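Local coordinates for GCN5-related N-acetyltransferase (Streptococcus suis, PDB 3G3S), which probably transfers an acetyl group from acetyl-CoA to an amine of a substrate not yet identified, at residues I73-E87 / Y237-R249. Sequence-based numbering, arbitrary orientation.
With EDO (1,2-ethanediol), chain H; EDO (1,2-ethanediol), chain G.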
loop_
_atom_site.group_PDB
_atom_site.type_symbol
_atom_site.label_atom_id
_atom_site.label_comp_id
_atom_site.label_asym_id
_atom_site.label_seq_id
_atom_site.Cartn_x
_atom_site.Cartn_y
_atom_site.Cartn_z
ATOM N N ILE A 73 -0.627 -18.442 19.302
ATOM C CA ILE A 73 -0.522 -18.332 17.828
ATOM C C ILE A 73 -1.118 -19.445 17.015
ATOM O O ILE A 73 -1.104 -20.608 17.442
ATOM C CB ILE A 73 1.014 -18.227 17.438
ATOM C CG1 ILE A 73 1.211 -17.820 15.989
ATOM C CG2 ILE A 73 1.730 -19.534 17.700
ATOM C CD1 ILE A 73 2.525 -17.160 15.701
ATOM N N ILE A 74 -1.716 -19.073 15.868
ATOM C CA ILE A 74 -2.147 -20.042 14.858
ATOM C C ILE A 74 -1.055 -20.031 13.759
ATOM O O ILE A 74 -0.790 -18.976 13.149
ATOM C CB ILE A 74 -3.584 -19.765 14.256
ATOM C CG1 ILE A 74 -4.657 -19.775 15.379
ATOM C CG2 ILE A 74 -3.909 -20.787 13.129
ATOM C CD1 ILE A 74 -6.097 -19.353 14.899
ATOM N N LEU A 75 -0.385 -21.179 13.574
ATOM C CA LEU A 75 0.624 -21.370 12.543
ATOM C C LEU A 75 -0.068 -21.846 11.273
ATOM O O LEU A 75 -0.809 -22.846 11.306
ATOM C CB LEU A 75 1.623 -22.452 12.929
ATOM C CG LEU A 75 2.378 -22.251 14.220
ATOM C CD1 LEU A 75 3.371 -23.391 14.394
ATOM C CD2 LEU A 75 3.078 -20.933 14.177
ATOM N N VAL A 76 0.182 -21.163 10.163
ATOM C CA VAL A 76 -0.433 -21.543 8.906
ATOM C C VAL A 76 0.653 -21.858 7.863
ATOM O O VAL A 76 1.247 -20.957 7.304
ATOM C CB VAL A 76 -1.394 -20.473 8.365
ATOM C CG1 VAL A 76 -2.066 -21.027 7.073
ATOM C CG2 VAL A 76 -2.440 -20.038 9.431
ATOM N N PRO A 77 0.893 -23.148 7.591
ATOM C CA PRO A 77 1.884 -23.538 6.603
ATOM C C PRO A 77 1.428 -23.313 5.161
ATOM O O PRO A 77 0.312 -23.698 4.800
ATOM C CB PRO A 77 2.019 -25.034 6.816
ATOM C CG PRO A 77 0.772 -25.481 7.402
ATOM C CD PRO A 77 0.235 -24.326 8.201
ATOM N N GLN A 78 2.297 -22.735 4.345
ATOM C CA GLN A 78 1.983 -22.515 2.953
ATOM C C GLN A 78 1.831 -23.839 2.251
ATOM O O GLN A 78 1.026 -23.981 1.325
ATOM C CB GLN A 78 3.122 -21.777 2.284
ATOM C CG GLN A 78 2.921 -21.535 0.783
ATOM C CD GLN A 78 4.061 -20.753 0.163
ATOM O OE1 GLN A 78 5.267 -21.038 0.400
ATOM N NE2 GLN A 78 3.707 -19.768 -0.645
ATOM N N ASN A 79 2.628 -24.806 2.680
ATOM C CA ASN A 79 2.690 -26.102 2.014
ATOM C C ASN A 79 2.966 -27.266 2.970
ATOM O O ASN A 79 3.241 -27.082 4.143
ATOM C CB ASN A 79 3.728 -26.033 0.881
ATOM C CG ASN A 79 5.094 -25.614 1.374
ATOM O OD1 ASN A 79 5.638 -26.275 2.212
ATOM N ND2 ASN A 79 5.631 -24.508 0.878
ATOM N N GLN A 80 2.871 -28.471 2.435
ATOM C CA GLN A 80 3.004 -29.678 3.220
ATOM C C GLN A 80 4.422 -29.853 3.764
ATOM O O GLN A 80 4.595 -30.522 4.779
ATOM C CB GLN A 80 2.596 -30.882 2.385
ATOM C CG GLN A 80 2.614 -32.177 3.162
ATOM C CD GLN A 80 1.669 -32.187 4.319
ATOM O OE1 GLN A 80 0.481 -31.940 4.151
ATOM N NE2 GLN A 80 2.172 -32.541 5.509
ATOM N N ALA A 81 5.405 -29.247 3.104
ATOM C CA ALA A 81 6.811 -29.336 3.556
ATOM C C ALA A 81 6.952 -28.609 4.908
ATOM O O ALA A 81 7.663 -29.059 5.830
ATOM C CB ALA A 81 7.752 -28.762 2.521
ATOM N N TRP A 82 6.280 -27.474 5.024
ATOM C CA TRP A 82 6.216 -26.781 6.295
ATOM C C TRP A 82 5.478 -27.611 7.357
ATOM O O TRP A 82 5.957 -27.743 8.468
ATOM C CB TRP A 82 5.536 -25.439 6.140
ATOM C CG TRP A 82 6.394 -24.299 5.733
ATOM C CD1 TRP A 82 6.475 -23.732 4.508
ATOM C CD2 TRP A 82 7.291 -23.579 6.566
ATOM N NE1 TRP A 82 7.306 -22.678 4.526
ATOM C CE2 TRP A 82 7.869 -22.574 5.771
ATOM C CE3 TRP A 82 7.680 -23.696 7.911
ATOM C CZ2 TRP A 82 8.787 -21.644 6.281
ATOM C CZ3 TRP A 82 8.601 -22.793 8.417
ATOM C CH2 TRP A 82 9.143 -21.775 7.603
ATOM N N SER A 83 4.337 -28.208 7.015
ATOM C CA SER A 83 3.604 -29.030 7.975
ATOM C C SER A 83 4.449 -30.171 8.527
ATOM O O SER A 83 4.384 -30.480 9.710
ATOM C CB SER A 83 2.354 -29.597 7.331
ATOM O OG SER A 83 1.511 -28.538 6.939
ATOM N N ASP A 84 5.208 -30.802 7.640
ATOM C CA ASP A 84 6.043 -31.918 7.995
ATOM C C ASP A 84 7.115 -31.460 8.953
ATOM O O ASP A 84 7.467 -32.190 9.875
ATOM C CB ASP A 84 6.703 -32.544 6.759
ATOM C CG ASP A 84 5.719 -33.263 5.852
ATOM O OD1 ASP A 84 4.574 -33.516 6.243
ATOM O OD2 ASP A 84 6.125 -33.604 4.743
ATOM N N LEU A 85 7.639 -30.253 8.753
ATOM C CA LEU A 85 8.666 -29.747 9.667
ATOM C C LEU A 85 8.068 -29.439 11.030
ATOM O O LEU A 85 8.648 -29.755 12.054
ATOM C CB LEU A 85 9.345 -28.507 9.097
ATOM C CG LEU A 85 10.456 -27.921 9.979
ATOM C CD1 LEU A 85 11.550 -28.976 10.139
ATOM C CD2 LEU A 85 10.993 -26.557 9.422
ATOM N N ILE A 86 6.918 -28.786 11.038
ATOM C CA ILE A 86 6.235 -28.448 12.285
ATOM C C ILE A 86 6.003 -29.726 13.106
ATOM O O ILE A 86 6.300 -29.783 14.289
ATOM C CB ILE A 86 4.848 -27.728 12.000
ATOM C CG1 ILE A 86 5.066 -26.335 11.376
ATOM C CG2 ILE A 86 4.057 -27.555 13.265
ATOM C CD1 ILE A 86 3.803 -25.682 10.708
ATOM N N GLU A 87 5.470 -30.760 12.459
ATOM C CA GLU A 87 5.116 -31.993 13.167
ATOM C C GLU A 87 6.349 -32.697 13.648
ATOM O O GLU A 87 6.358 -33.232 14.745
ATOM C CB GLU A 87 4.297 -32.918 12.309
ATOM C CG GLU A 87 2.910 -32.320 12.023
ATOM C CD GLU A 87 2.054 -33.160 11.160
ATOM O OE1 GLU A 87 2.467 -34.276 10.820
ATOM O OE2 GLU A 87 0.952 -32.698 10.807
ATOM N N TYR A 237 -20.836 -15.645 2.269
ATOM C CA TYR A 237 -19.522 -16.114 1.854
ATOM C C TYR A 237 -19.623 -17.519 1.267
ATOM O O TYR A 237 -20.561 -18.270 1.559
ATOM C CB TYR A 237 -18.537 -16.079 3.040
ATOM C CG TYR A 237 -18.314 -14.709 3.621
ATOM C CD1 TYR A 237 -17.338 -13.879 3.105
ATOM C CD2 TYR A 237 -19.044 -14.252 4.707
ATOM C CE1 TYR A 237 -17.140 -12.623 3.601
ATOM C CE2 TYR A 237 -18.814 -13.008 5.247
ATOM C CZ TYR A 237 -17.836 -12.195 4.708
ATOM O OH TYR A 237 -17.624 -10.919 5.187
ATOM N N GLU A 238 -18.674 -17.871 0.413
ATOM C CA GLU A 238 -18.606 -19.206 -0.144
ATOM C C GLU A 238 -17.246 -19.774 0.165
ATOM O O GLU A 238 -16.232 -19.067 0.117
ATOM C CB GLU A 238 -18.820 -19.204 -1.646
ATOM C CG GLU A 238 -20.252 -18.875 -2.021
ATOM C CD GLU A 238 -20.490 -18.878 -3.509
ATOM O OE1 GLU A 238 -19.614 -19.367 -4.254
ATOM O OE2 GLU A 238 -21.570 -18.386 -3.927
ATOM N N LEU A 239 -17.240 -21.059 0.473
ATOM C CA LEU A 239 -16.026 -21.782 0.799
ATOM C C LEU A 239 -15.049 -21.763 -0.369
ATOM O O LEU A 239 -15.460 -21.917 -1.531
ATOM C CB LEU A 239 -16.363 -23.235 1.121
ATOM C CG LEU A 239 -15.196 -24.205 1.325
ATOM C CD1 LEU A 239 -14.424 -23.934 2.624
ATOM C CD2 LEU A 239 -15.720 -25.647 1.313
ATOM N N ASP A 240 -13.774 -21.528 -0.054
ATOM C CA ASP A 240 -12.686 -21.623 -1.010
ATOM C C ASP A 240 -12.141 -23.031 -0.790
ATOM O O ASP A 240 -12.364 -23.932 -1.596
ATOM C CB ASP A 240 -11.633 -20.534 -0.753
ATOM C CG ASP A 240 -10.385 -20.669 -1.650
ATOM O OD1 ASP A 240 -10.361 -21.556 -2.530
ATOM O OD2 ASP A 240 -9.435 -19.857 -1.489
ATOM N N LYS A 241 -11.478 -23.252 0.333
ATOM C CA LYS A 241 -10.954 -24.568 0.640
ATOM C C LYS A 241 -10.632 -24.664 2.119
ATOM O O LYS A 241 -10.391 -23.650 2.797
ATOM C CB LYS A 241 -9.668 -24.896 -0.159
ATOM C CG LYS A 241 -8.507 -23.929 0.075
ATOM C CD LYS A 241 -7.181 -24.376 -0.558
ATOM C CE LYS A 241 -6.456 -25.441 0.305
ATOM N NZ LYS A 241 -5.034 -25.746 -0.108
ATOM N N ALA A 242 -10.635 -25.906 2.583
ATOM C CA ALA A 242 -10.225 -26.255 3.905
ATOM C C ALA A 242 -8.711 -26.149 3.858
ATOM O O ALA A 242 -8.127 -26.407 2.815
ATOM C CB ALA A 242 -10.629 -27.682 4.200
ATOM N N TYR A 243 -8.085 -25.719 4.939
ATOM C CA TYR A 243 -6.632 -25.651 4.946
ATOM C C TYR A 243 -6.054 -26.048 6.311
ATOM O O TYR A 243 -6.747 -25.987 7.321
ATOM C CB TYR A 243 -6.162 -24.270 4.490
ATOM C CG TYR A 243 -6.377 -23.114 5.431
ATOM C CD1 TYR A 243 -5.486 -22.855 6.439
ATOM C CD2 TYR A 243 -7.414 -22.203 5.250
ATOM C CE1 TYR A 243 -5.654 -21.800 7.270
ATOM C CE2 TYR A 243 -7.573 -21.114 6.106
ATOM C CZ TYR A 243 -6.676 -20.934 7.109
ATOM O OH TYR A 243 -6.754 -19.879 7.963
ATOM N N GLN A 244 -4.796 -26.484 6.307
ATOM C CA GLN A 244 -4.110 -26.907 7.522
ATOM C C GLN A 244 -3.645 -25.765 8.424
ATOM O O GLN A 244 -3.075 -24.779 7.962
ATOM C CB GLN A 244 -2.858 -27.747 7.186
ATOM C CG GLN A 244 -3.135 -29.059 6.407
ATOM C CD GLN A 244 -1.911 -29.962 6.278
ATOM O OE1 GLN A 244 -0.871 -29.729 6.914
ATOM N NE2 GLN A 244 -2.033 -31.010 5.448
ATOM N N ALA A 245 -3.836 -25.946 9.725
ATOM C CA ALA A 245 -3.390 -24.987 10.733
ATOM C C ALA A 245 -2.919 -25.756 11.957
ATOM O O ALA A 245 -3.304 -26.935 12.151
ATOM C CB ALA A 245 -4.523 -23.972 11.107
ATOM N N TYR A 246 -2.077 -25.083 12.745
ATOM C CA TYR A 246 -1.524 -25.614 13.988
ATOM C C TYR A 246 -1.535 -24.575 15.101
ATOM O O TYR A 246 -1.407 -23.387 14.841
ATOM C CB TYR A 246 -0.067 -26.076 13.791
ATOM C CG TYR A 246 0.137 -27.217 12.826
ATOM C CD1 TYR A 246 0.317 -26.989 11.459
ATOM C CD2 TYR A 246 0.185 -28.525 13.275
ATOM C CE1 TYR A 246 0.534 -28.016 10.583
ATOM C CE2 TYR A 246 0.393 -29.564 12.398
ATOM C CZ TYR A 246 0.544 -29.312 11.055
ATOM O OH TYR A 246 0.728 -30.376 10.213
ATOM N N GLU A 247 -1.665 -25.052 16.335
ATOM C CA GLU A 247 -1.518 -24.276 17.559
ATOM C C GLU A 247 -0.613 -25.050 18.478
ATOM O O GLU A 247 -0.520 -26.271 18.361
ATOM C CB GLU A 247 -2.807 -24.207 18.313
ATOM C CG GLU A 247 -3.772 -23.193 17.833
ATOM C CD GLU A 247 -5.141 -23.442 18.412
ATOM O OE1 GLU A 247 -5.285 -24.423 19.190
ATOM O OE2 GLU A 247 -6.068 -22.681 18.056
ATOM N N TRP A 248 -0.035 -24.360 19.440
ATOM C CA TRP A 248 0.766 -25.043 20.448
ATOM C C TRP A 248 -0.214 -25.750 21.386
ATOM O O TRP A 248 -1.333 -25.270 21.595
ATOM C CB TRP A 248 1.625 -24.086 21.237
ATOM C CG TRP A 248 2.577 -23.225 20.445
ATOM C CD1 TRP A 248 2.684 -21.887 20.518
ATOM C CD2 TRP A 248 3.526 -23.649 19.453
ATOM N NE1 TRP A 248 3.641 -21.435 19.667
ATOM C CE2 TRP A 248 4.173 -22.494 18.987
ATOM C CE3 TRP A 248 3.902 -24.896 18.930
ATOM C CZ2 TRP A 248 5.172 -22.536 18.043
ATOM C CZ3 TRP A 248 4.898 -24.942 17.978
ATOM C CH2 TRP A 248 5.523 -23.773 17.550
ATOM N N ARG A 249 0.173 -26.939 21.841
ATOM C CA ARG A 249 -0.553 -27.746 22.828
ATOM C C ARG A 249 0.302 -27.701 24.050
ATOM O O ARG A 249 1.532 -27.894 23.937
ATOM C CB ARG A 249 -0.699 -29.238 22.453
ATOM C CG ARG A 249 -1.990 -29.657 21.790
ATOM O OXT ARG A 249 -0.225 -27.535 25.147
HETATM C C1 EDO H . -0.422 -26.934 4.042
HETATM O O1 EDO H . -0.752 -26.132 2.915
HETATM C C2 EDO H . -0.438 -28.383 3.596
HETATM O O2 EDO H . -1.793 -28.707 3.277
HETATM C C1 EDO G . -1.322 -21.743 -0.961
HETATM O O1 EDO G . -0.478 -20.698 -1.467
HETATM C C2 EDO G . -1.581 -21.559 0.518
HETATM O O2 EDO G . -1.918 -22.802 1.093
HETATM O O HOH W 1 -0.781 -21.543 19.867
HETATM O O HOH W 2 -2.279 -24.258 5.364
HETATM O O HOH W 3 0.023 -32.559 7.855
#
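Ile-86 lays its CG2 over one face of the Tyr-246 ring, 4.0 Å from the ring centroid and 13° off the normal, a CH-pi contact, while its CD1 reaches CD1 of the tyrosine; one aromatic side chain thus ties a strand to the helix packed on it. Around the edge, near the ring plane, sit Pro-77 CG, Ser-83 OG and Glu-87 OE2. The phenol OH is modelled as donor only 2.4 Å from Glu-87 OE2, a length too short to be trusted in detail; the extended glutamate chain crosses the tyrosine at about a right angle, its carboxylate turned 70° from the ring.

Strand 73-77 runs antiparallel to the C-terminal strand 239-248 in the chain's large mixed sheet, then turns into the helix beginning at Gln-80, whose first turn is N-capped by Asn-79. Leu-75 and Tyr-246 form a hydrogen-bonded pair, Leu-75 N to Tyr-246 O (2.7 Å) and Tyr-246 N to Leu-75 O (2.9 Å).

Gln-244, extended beyond CG, spends both ends of its amide on the helix. Its OE1 accepts from Ser-83 OG at 2.7 Å, the hydroxyl tilted out of the amide plane, and its NE2 donates to Gln-80 OE1 at 3.0 Å, the two amides 62° apart. A water joins Gln-80 NE2, Gln-244 OE1 and Glu-87 OE2.

Further along, Ile-73 CG2 lies 3.8 Å from CD1 of Trp-248, whose NE1 hydrogen-bonds to Cys-68 O, while a second water bridges Ile-73 O and Trp-248 N.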